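Local coordinates for oxysterol-binding protein homolog 1 (Saccharomyces cerevisiae, PDB 5H28) that carries lipids such as sterols between membranes, and in this ankyrin-repeat part of the chain interacts with Nvj1 for targeting to the nucleus-vacuole junction, at residues A[43-48]-A[55-60]; A[95-100]-A[130-135]; A[221-226]-A[249-254]. All blocks are in the same frame, centred on the assembly; numbering follows the deposited sequence.

Interaction 1 of 3, residues A[43-48]-A[55-60]; sequences LMLHYA and AVIKEI
A buried, mainly apolar contact, with A48, L45 and M44 on one side and I57 and I60 on the other, joins helix 44-51 to helix 54-64. The two form a helix-turn-helix hairpin within the predicted first ankyrin repeat: their short segments run nearly antiparallel, at 164°, and their axes come no closer than 10.2 Å. A48 points its methyl at the second helix, where it meets the long branches of both isoleucines. Across the two segments the nearest CA atoms are those of A48 and I57, 6.1 Å apart. I60 directs its long branch across the gap, with CG1 anti to the carbonyl carbon (chi1 -72°) and the chain extended beyond it, and CD1 ends 3.7 Å from A48 CB. The same I60 CD1 lies 4.2 Å from CG of M44, whose side chain passes beside it. L45 leaves its helix to one side, yet its CD1 branch turns in to meet the CG2 methyls of both isoleucines, 4.3 Å from that of I57 and equally far from that of I60. L9, L77 and L25 touch M44, and L21 of helix 18-28 packs on I60, while R98 lies against I57. Shortening I57 to an alanine is likely to open a gap beside A48 and leave the CD1 branch of L45 with I60 as its one neighbour across this interface. At the turn end of the hairpin the long branch of I57 lies against the carbonyl of A48: CG1 is 4.1 Å from A48 CB, and CD1 stands 3.6 Å from A48 O.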
loop_
_atom_site.group_PDB
_atom_site.type_symbol
_atom_site.label_atom_id
_atom_site.label_comp_id
_atom_site.label_asym_id
_atom_site.label_seq_id
_atom_site.Cartn_x
_atom_site.Cartn_y
_atom_site.Cartn_z
ATOM N N LEU A 43 -14.057 -13.954 6.059
ATOM C CA LEU A 43 -14.453 -14.052 4.657
ATOM C C LEU A 43 -15.796 -13.388 4.384
ATOM O O LEU A 43 -16.317 -13.462 3.275
ATOM C CB LEU A 43 -14.514 -15.520 4.224
ATOM C CG LEU A 43 -13.170 -16.250 4.169
ATOM C CD1 LEU A 43 -13.404 -17.738 3.965
ATOM C CD2 LEU A 43 -12.316 -15.684 3.046
ATOM N N MET A 44 -16.352 -12.718 5.391
ATOM C CA MET A 44 -17.645 -12.075 5.220
ATOM C C MET A 44 -17.699 -11.058 4.086
ATOM O O MET A 44 -18.674 -11.022 3.335
ATOM C CB MET A 44 -18.093 -11.423 6.528
ATOM C CG MET A 44 -19.419 -10.670 6.413
ATOM S SD MET A 44 -20.148 -10.283 8.016
ATOM C CE MET A 44 -18.828 -9.338 8.764
ATOM N N LEU A 45 -16.664 -10.236 3.949
ATOM C CA LEU A 45 -16.662 -9.247 2.880
ATOM C C LEU A 45 -16.628 -9.933 1.512
ATOM O O LEU A 45 -17.247 -9.451 0.562
ATOM C CB LEU A 45 -15.487 -8.277 3.033
ATOM C CG LEU A 45 -15.491 -7.089 2.065
ATOM C CD1 LEU A 45 -16.820 -6.348 2.151
ATOM C CD2 LEU A 45 -14.335 -6.157 2.406
ATOM N N HIS A 46 -15.914 -11.055 1.411
ATOM C CA HIS A 46 -15.866 -11.799 0.154
ATOM C C HIS A 46 -17.278 -12.257 -0.190
ATOM O O HIS A 46 -17.752 -12.077 -1.312
ATOM C CB HIS A 46 -14.993 -13.055 0.279
ATOM C CG HIS A 46 -13.522 -12.796 0.196
ATOM N ND1 HIS A 46 -12.807 -12.198 1.212
ATOM C CD2 HIS A 46 -12.624 -13.085 -0.776
ATOM C CE1 HIS A 46 -11.533 -12.133 0.869
ATOM N NE2 HIS A 46 -11.395 -12.665 -0.333
ATOM N N TYR A 47 -17.944 -12.866 0.784
ATOM C CA TYR A 47 -19.289 -13.365 0.556
ATOM C C TYR A 47 -20.284 -12.250 0.274
ATOM O O TYR A 47 -21.202 -12.424 -0.522
ATOM C CB TYR A 47 -19.753 -14.209 1.749
ATOM C CG TYR A 47 -18.931 -15.466 1.942
ATOM C CD1 TYR A 47 -18.643 -16.303 0.865
ATOM C CD2 TYR A 47 -18.438 -15.817 3.197
ATOM C CE1 TYR A 47 -17.880 -17.455 1.030
ATOM C CE2 TYR A 47 -17.670 -16.972 3.372
ATOM C CZ TYR A 47 -17.398 -17.782 2.284
ATOM O OH TYR A 47 -16.639 -18.921 2.442
ATOM N N ALA A 48 -20.103 -11.102 0.917
ATOM C CA ALA A 48 -21.007 -9.983 0.696
ATOM C C ALA A 48 -20.854 -9.465 -0.725
ATOM O O ALA A 48 -21.840 -9.127 -1.375
ATOM C CB ALA A 48 -20.725 -8.876 1.691
ATOM N N ALA A 55 -25.722 -1.396 -0.353
ATOM C CA ALA A 55 -25.966 -0.821 0.966
ATOM C C ALA A 55 -25.342 -1.662 2.075
ATOM O O ALA A 55 -24.744 -1.127 3.010
ATOM C CB ALA A 55 -27.467 -0.671 1.202
ATOM N N VAL A 56 -25.480 -2.980 1.963
ATOM C CA VAL A 56 -24.931 -3.893 2.959
ATOM C C VAL A 56 -23.406 -3.909 2.915
ATOM O O VAL A 56 -22.747 -3.879 3.954
ATOM C CB VAL A 56 -25.479 -5.319 2.750
ATOM C CG1 VAL A 56 -24.758 -6.307 3.660
ATOM C CG2 VAL A 56 -26.973 -5.329 3.047
ATOM N N ILE A 57 -22.844 -3.963 1.715
ATOM C CA ILE A 57 -21.396 -3.956 1.577
ATOM C C ILE A 57 -20.821 -2.684 2.200
ATOM O O ILE A 57 -19.817 -2.725 2.919
ATOM C CB ILE A 57 -21.000 -4.068 0.093
ATOM C CG1 ILE A 57 -21.380 -5.465 -0.407
ATOM C CG2 ILE A 57 -19.508 -3.789 -0.093
ATOM C CD1 ILE A 57 -21.389 -5.603 -1.898
ATOM N N LYS A 58 -21.465 -1.552 1.939
ATOM C CA LYS A 58 -20.985 -0.301 2.499
ATOM C C LYS A 58 -21.028 -0.300 4.023
ATOM O O LYS A 58 -20.081 0.145 4.673
ATOM C CB LYS A 58 -21.801 0.878 1.981
ATOM C CG LYS A 58 -21.334 2.178 2.572
ATOM C CD LYS A 58 -22.234 3.335 2.247
ATOM C CE LYS A 58 -21.867 4.529 3.104
ATOM N NZ LYS A 58 -22.815 5.636 2.972
ATOM N N GLU A 59 -22.127 -0.780 4.595
ATOM C CA GLU A 59 -22.255 -0.817 6.047
ATOM C C GLU A 59 -21.197 -1.716 6.676
ATOM O O GLU A 59 -20.642 -1.389 7.721
ATOM C CB GLU A 59 -23.645 -1.304 6.463
ATOM C CG GLU A 59 -24.798 -0.384 6.075
ATOM C CD GLU A 59 -24.675 1.011 6.655
ATOM O OE1 GLU A 59 -24.229 1.150 7.811
ATOM O OE2 GLU A 59 -25.045 1.972 5.952
ATOM N N ILE A 60 -20.919 -2.854 6.046
ATOM C CA ILE A 60 -19.912 -3.769 6.566
ATOM C C ILE A 60 -18.553 -3.076 6.627
ATOM O O ILE A 60 -17.859 -3.126 7.640
ATOM C CB ILE A 60 -19.797 -5.027 5.672
ATOM C CG1 ILE A 60 -21.030 -5.913 5.860
ATOM C CG2 ILE A 60 -18.529 -5.801 6.010
ATOM C CD1 ILE A 60 -21.087 -7.081 4.892
#

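Interaction 2 of 3, residues A[95-100]-A[130-135]; sequences YQSRGD and LNIAQM
I132 meets S97 and G99 by van der Waals packing of a side chain mainly against backbone. Its CG1 is anti to the carbonyl carbon (chi1 -67°) and the branch runs on extended to CD1, which presses end-on into the bend between helices 89-95 and 99-106. I132 CD1 is 3.6 Å from S97 CA, 4.0 Å from S97 CB and 3.7 Å from G99 N, while I132 CG1 passes 4.2 Å from G99 CA. The CA atoms of G99 and I132 are the nearest across the two segments. The bend that receives the methyl is a Schellman motif: S97, with positive phi (56°), is the C-prime residue ending helix 89-95, inside the predicted second ankyrin repeat. A second kind of touch is methyl against carbonyl: M135, its chain bent at chi2 and chi3, folds its CE to 3.5 Å from G99 O, and the side chain also rests on V102 and A103. The polar links lead elsewhere. R98 turns away from segment 130-135 and its NH1 donates to the backbone carbonyls of V49 and A52, while at the start of helix 130-156 N129 OD1 accepts from N131 N and, weakly, from I132 N.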
loop_
_atom_site.group_PDB
_atom_site.type_symbol
_atom_site.label_atom_id
_atom_site.label_comp_id
_atom_site.label_asym_id
_atom_site.label_seq_id
_atom_site.Cartn_x
_atom_site.Cartn_y
_atom_site.Cartn_z
ATOM N N TYR A 95 -14.018 -9.665 -10.957
ATOM C CA TYR A 95 -14.401 -10.810 -11.764
ATOM C C TYR A 95 -15.912 -10.914 -11.953
ATOM O O TYR A 95 -16.384 -11.264 -13.038
ATOM C CB TYR A 95 -13.889 -12.108 -11.139
ATOM C CG TYR A 95 -14.259 -13.317 -11.960
ATOM C CD1 TYR A 95 -13.682 -13.532 -13.213
ATOM C CD2 TYR A 95 -15.243 -14.202 -11.527
ATOM C CE1 TYR A 95 -14.082 -14.594 -14.017
ATOM C CE2 TYR A 95 -15.649 -15.268 -12.321
ATOM C CZ TYR A 95 -15.067 -15.455 -13.564
ATOM O OH TYR A 95 -15.484 -16.497 -14.356
ATOM N N GLN A 96 -16.667 -10.605 -10.901
ATOM C CA GLN A 96 -18.120 -10.702 -10.954
ATOM C C GLN A 96 -18.783 -9.467 -11.569
ATOM O O GLN A 96 -20.003 -9.307 -11.507
ATOM C CB GLN A 96 -18.664 -10.965 -9.549
ATOM C CG GLN A 96 -19.944 -11.781 -9.523
ATOM C CD GLN A 96 -20.358 -12.158 -8.115
ATOM O OE1 GLN A 96 -19.601 -12.800 -7.384
ATOM N NE2 GLN A 96 -21.563 -11.763 -7.727
ATOM N N SER A 97 -17.965 -8.599 -12.152
ATOM C CA SER A 97 -18.439 -7.389 -12.812
ATOM C C SER A 97 -19.291 -6.449 -11.968
ATOM O O SER A 97 -20.264 -5.873 -12.462
ATOM C CB SER A 97 -19.201 -7.761 -14.086
ATOM O OG SER A 97 -18.363 -8.481 -14.976
ATOM N N ARG A 98 -18.933 -6.284 -10.699
ATOM C CA ARG A 98 -19.674 -5.371 -9.838
ATOM C C ARG A 98 -18.854 -4.087 -9.784
ATOM O O ARG A 98 -18.083 -3.849 -8.852
ATOM C CB ARG A 98 -19.879 -5.981 -8.449
ATOM C CG ARG A 98 -20.730 -7.252 -8.485
ATOM C CD ARG A 98 -21.279 -7.626 -7.113
ATOM N NE ARG A 98 -22.282 -6.665 -6.664
ATOM C CZ ARG A 98 -22.940 -6.741 -5.510
ATOM N NH1 ARG A 98 -22.710 -7.742 -4.665
ATOM N NH2 ARG A 98 -23.830 -5.808 -5.198
ATOM N N GLY A 99 -19.029 -3.276 -10.826
ATOM C CA GLY A 99 -18.297 -2.030 -10.972
ATOM C C GLY A 99 -18.437 -1.038 -9.840
ATOM O O GLY A 99 -17.472 -0.351 -9.495
ATOM N N ASP A 100 -19.630 -0.945 -9.265
ATOM C CA ASP A 100 -19.841 -0.018 -8.167
ATOM C C ASP A 100 -19.075 -0.443 -6.917
ATOM O O ASP A 100 -18.566 0.401 -6.184
ATOM C CB ASP A 100 -21.344 0.155 -7.886
ATOM C CG ASP A 100 -22.065 -1.155 -7.616
ATOM O OD1 ASP A 100 -21.569 -2.235 -8.009
ATOM O OD2 ASP A 100 -23.160 -1.098 -7.020
ATOM N N LEU A 130 -14.056 -4.959 -19.778
ATOM C CA LEU A 130 -12.943 -4.021 -19.891
ATOM C C LEU A 130 -13.284 -2.575 -19.546
ATOM O O LEU A 130 -12.382 -1.754 -19.368
ATOM C CB LEU A 130 -12.315 -4.110 -21.284
ATOM C CG LEU A 130 -11.730 -5.488 -21.609
ATOM C CD1 LEU A 130 -11.080 -5.444 -22.981
ATOM C CD2 LEU A 130 -10.709 -5.896 -20.547
ATOM N N ASN A 131 -14.572 -2.258 -19.449
ATOM C CA ASN A 131 -14.974 -0.911 -19.065
ATOM C C ASN A 131 -14.651 -0.778 -17.573
ATOM O O ASN A 131 -14.219 0.278 -17.108
ATOM C CB ASN A 131 -16.471 -0.696 -19.314
ATOM C CG ASN A 131 -16.957 0.655 -18.819
ATOM O OD1 ASN A 131 -16.333 1.684 -19.079
ATOM N ND2 ASN A 131 -18.081 0.660 -18.110
ATOM N N ILE A 132 -14.863 -1.852 -16.820
ATOM C CA ILE A 132 -14.548 -1.826 -15.400
ATOM C C ILE A 132 -13.024 -1.775 -15.265
ATOM O O ILE A 132 -12.491 -1.047 -14.428
ATOM C CB ILE A 132 -15.113 -3.074 -14.670
ATOM C CG1 ILE A 132 -16.643 -3.017 -14.667
ATOM C CG2 ILE A 132 -14.583 -3.130 -13.233
ATOM C CD1 ILE A 132 -17.318 -4.221 -14.020
ATOM N N ALA A 133 -12.323 -2.531 -16.108
ATOM C CA ALA A 133 -10.862 -2.539 -16.066
ATOM C C ALA A 133 -10.319 -1.135 -16.341
ATOM O O ALA A 133 -9.379 -0.685 -15.685
ATOM C CB ALA A 133 -10.303 -3.530 -17.088
ATOM N N GLN A 134 -10.907 -0.446 -17.315
ATOM C CA GLN A 134 -10.466 0.902 -17.648
ATOM C C GLN A 134 -10.639 1.839 -16.456
ATOM O O GLN A 134 -9.759 2.648 -16.156
ATOM C CB GLN A 134 -11.243 1.423 -18.864
ATOM C CG GLN A 134 -10.923 2.857 -19.237
ATOM C CD GLN A 134 -11.818 3.858 -18.536
ATOM O OE1 GLN A 134 -11.533 5.054 -18.519
ATOM N NE2 GLN A 134 -12.918 3.376 -17.964
ATOM N N MET A 135 -11.770 1.717 -15.770
ATOM C CA MET A 135 -12.050 2.542 -14.603
ATOM C C MET A 135 -11.016 2.275 -13.509
ATOM O O MET A 135 -10.563 3.197 -12.828
ATOM C CB MET A 135 -13.468 2.256 -14.100
ATOM C CG MET A 135 -13.838 2.928 -12.788
ATOM S SD MET A 135 -13.483 1.891 -11.357
ATOM C CE MET A 135 -14.754 0.644 -11.520
#

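Interaction 3 of 3, residues A[221-226]-A[249-254]; sequences LPIELV and LLERAT
L250 starts with CG anti to its carbonyl carbon (chi1 -65°) and continues extended, which carries both its methyls out from helix 241-256 onto the short 3-10 turn 223-225. V226 CG2 comes to meet it: V226 CG2 and L250 CD1 are 3.7 Å apart, the two side chains sliding past each other in opposite directions. L250 CD1 also presses on the turn backbone, 3.7 Å from I223 CA, while L250 CD2 lies 4.1 Å from P222 CB, so the forked end is held among three residues. I223 has CG1 anti to the backbone N (chi1 -167°), and its side chain crosses that of E251 at an angle, with I223 CD1 3.9 Å from E251 CG; E251 thus contributes its aliphatic part. Within each segment there is also a side-chain hydrogen bond. E224 OE1 takes the L221 N-H at 2.9 Å, almost straight at 174°. T254 OG1 donates to L250 O at 2.7 Å. The backbone N-H of T254 reaches the same oxygen from the opposite face. Behind the turn, P222 and L225 rest on helix 189-196. A brief helical turn opening on Leu-Pro, stacked on the predicted third repeat and backed by a longer helix, is consistent with an irregular ankyrin-like unit closing this end of the array.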
loop_
_atom_site.group_PDB
_atom_site.type_symbol
_atom_site.label_atom_id
_atom_site.label_comp_id
_atom_site.label_asym_id
_atom_site.label_seq_id
_atom_site.Cartn_x
_atom_site.Cartn_y
_atom_site.Cartn_z
ATOM N N LEU A 221 24.710 8.969 -10.881
ATOM C CA LEU A 221 24.613 8.153 -9.679
ATOM C C LEU A 221 24.641 9.147 -8.527
ATOM O O LEU A 221 25.187 10.242 -8.666
ATOM C CB LEU A 221 25.822 7.225 -9.543
ATOM C CG LEU A 221 26.021 6.088 -10.546
ATOM C CD1 LEU A 221 27.395 5.468 -10.338
ATOM C CD2 LEU A 221 24.927 5.047 -10.368
ATOM N N PRO A 222 24.055 8.790 -7.378
ATOM C CA PRO A 222 24.066 9.711 -6.239
ATOM C C PRO A 222 25.479 10.179 -5.867
ATOM O O PRO A 222 25.696 11.358 -5.577
ATOM C CB PRO A 222 23.423 8.886 -5.126
ATOM C CG PRO A 222 22.444 8.031 -5.869
ATOM C CD PRO A 222 23.237 7.596 -7.086
ATOM N N ILE A 223 26.445 9.264 -5.893
ATOM C CA ILE A 223 27.817 9.602 -5.528
ATOM C C ILE A 223 28.456 10.646 -6.449
ATOM O O ILE A 223 29.332 11.406 -6.030
ATOM C CB ILE A 223 28.704 8.328 -5.493
ATOM C CG1 ILE A 223 30.036 8.633 -4.805
ATOM C CG2 ILE A 223 28.948 7.821 -6.909
ATOM C CD1 ILE A 223 30.855 7.397 -4.497
ATOM N N GLU A 224 28.010 10.692 -7.699
ATOM C CA GLU A 224 28.561 11.641 -8.656
ATOM C C GLU A 224 28.005 13.047 -8.449
ATOM O O GLU A 224 28.433 13.993 -9.105
ATOM C CB GLU A 224 28.281 11.159 -10.082
ATOM C CG GLU A 224 28.782 9.745 -10.339
ATOM C CD GLU A 224 28.444 9.241 -11.728
ATOM O OE1 GLU A 224 27.279 9.395 -12.152
ATOM O OE2 GLU A 224 29.342 8.676 -12.390
ATOM N N LEU A 225 27.058 13.180 -7.524
ATOM C CA LEU A 225 26.449 14.473 -7.231
ATOM C C LEU A 225 27.036 15.104 -5.971
ATOM O O LEU A 225 26.621 16.187 -5.545
ATOM C CB LEU A 225 24.933 14.312 -7.102
ATOM C CG LEU A 225 24.257 13.843 -8.396
ATOM C CD1 LEU A 225 22.771 13.616 -8.151
ATOM C CD2 LEU A 225 24.467 14.881 -9.494
ATOM N N VAL A 226 27.998 14.412 -5.371
ATOM C CA VAL A 226 28.681 14.917 -4.188
ATOM C C VAL A 226 29.723 15.909 -4.701
ATOM O O VAL A 226 30.246 15.739 -5.805
ATOM C CB VAL A 226 29.408 13.777 -3.431
ATOM C CG1 VAL A 226 30.231 14.346 -2.286
ATOM C CG2 VAL A 226 28.396 12.777 -2.897
ATOM N N LEU A 249 29.217 7.981 3.261
ATOM C CA LEU A 249 27.908 7.345 3.397
ATOM C C LEU A 249 27.531 6.583 2.131
ATOM O O LEU A 249 27.126 5.422 2.184
ATOM C CB LEU A 249 26.832 8.398 3.685
ATOM C CG LEU A 249 25.381 7.923 3.554
ATOM C CD1 LEU A 249 25.083 6.864 4.603
ATOM C CD2 LEU A 249 24.441 9.106 3.709
ATOM N N LEU A 250 27.665 7.241 0.989
ATOM C CA LEU A 250 27.319 6.612 -0.275
ATOM C C LEU A 250 28.264 5.472 -0.647
ATOM O O LEU A 250 27.843 4.495 -1.266
ATOM C CB LEU A 250 27.266 7.667 -1.381
ATOM C CG LEU A 250 26.139 8.682 -1.157
ATOM C CD1 LEU A 250 26.267 9.832 -2.136
ATOM C CD2 LEU A 250 24.790 7.988 -1.313
ATOM N N GLU A 251 29.535 5.583 -0.272
ATOM C CA GLU A 251 30.487 4.517 -0.574
ATOM C C GLU A 251 30.129 3.279 0.238
ATOM O O GLU A 251 30.159 2.157 -0.272
ATOM C CB GLU A 251 31.917 4.975 -0.267
ATOM C CG GLU A 251 32.459 5.950 -1.301
ATOM C CD GLU A 251 33.806 6.541 -0.930
ATOM O OE1 GLU A 251 34.400 7.226 -1.790
ATOM O OE2 GLU A 251 34.266 6.331 0.213
ATOM N N ARG A 252 29.781 3.495 1.502
ATOM C CA ARG A 252 29.391 2.412 2.399
ATOM C C ARG A 252 28.096 1.776 1.901
ATOM O O ARG A 252 27.971 0.550 1.853
ATOM C CB ARG A 252 29.181 2.954 3.818
ATOM C CG ARG A 252 28.646 1.927 4.805
ATOM C CD ARG A 252 28.431 2.533 6.188
ATOM N NE ARG A 252 27.868 1.556 7.118
ATOM C CZ ARG A 252 27.611 1.793 8.400
ATOM N NH1 ARG A 252 27.098 0.834 9.159
ATOM N NH2 ARG A 252 27.867 2.984 8.927
ATOM N N ALA A 253 27.138 2.617 1.529
ATOM C CA ALA A 253 25.849 2.141 1.041
ATOM C C ALA A 253 26.017 1.334 -0.238
ATOM O O ALA A 253 25.297 0.363 -0.465
ATOM C CB ALA A 253 24.912 3.319 0.799
ATOM N N THR A 254 26.965 1.739 -1.074
ATOM C CA THR A 254 27.217 1.034 -2.322
ATOM C C THR A 254 27.716 -0.377 -2.017
ATOM O O THR A 254 27.419 -1.322 -2.749
ATOM C CB THR A 254 28.245 1.796 -3.187
ATOM O OG1 THR A 254 27.706 3.078 -3.540
ATOM C CG2 THR A 254 28.553 1.030 -4.461
#

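Interactions 1 and 3 are buried and interaction 2 lies at the surface. Interaction 1 sits inside one helical hairpin, where paired side chains interleave; interaction 2 joins the bend of the next repeat to the start of the long helix 130-156, with side-chain ends set largely on backbone; interaction 3 lays a leucine on a 3-10 turn and borrows the aliphatic part of a glutamate. The first two share no helix but touch through R98, whose NH1 packs on A48 O and I57 CD1, each 3.7 Å away. Interaction 3 stands apart, across the chain's centre, its nearest atoms about 34 Å from interaction 2 and about 39 Å from interaction 1.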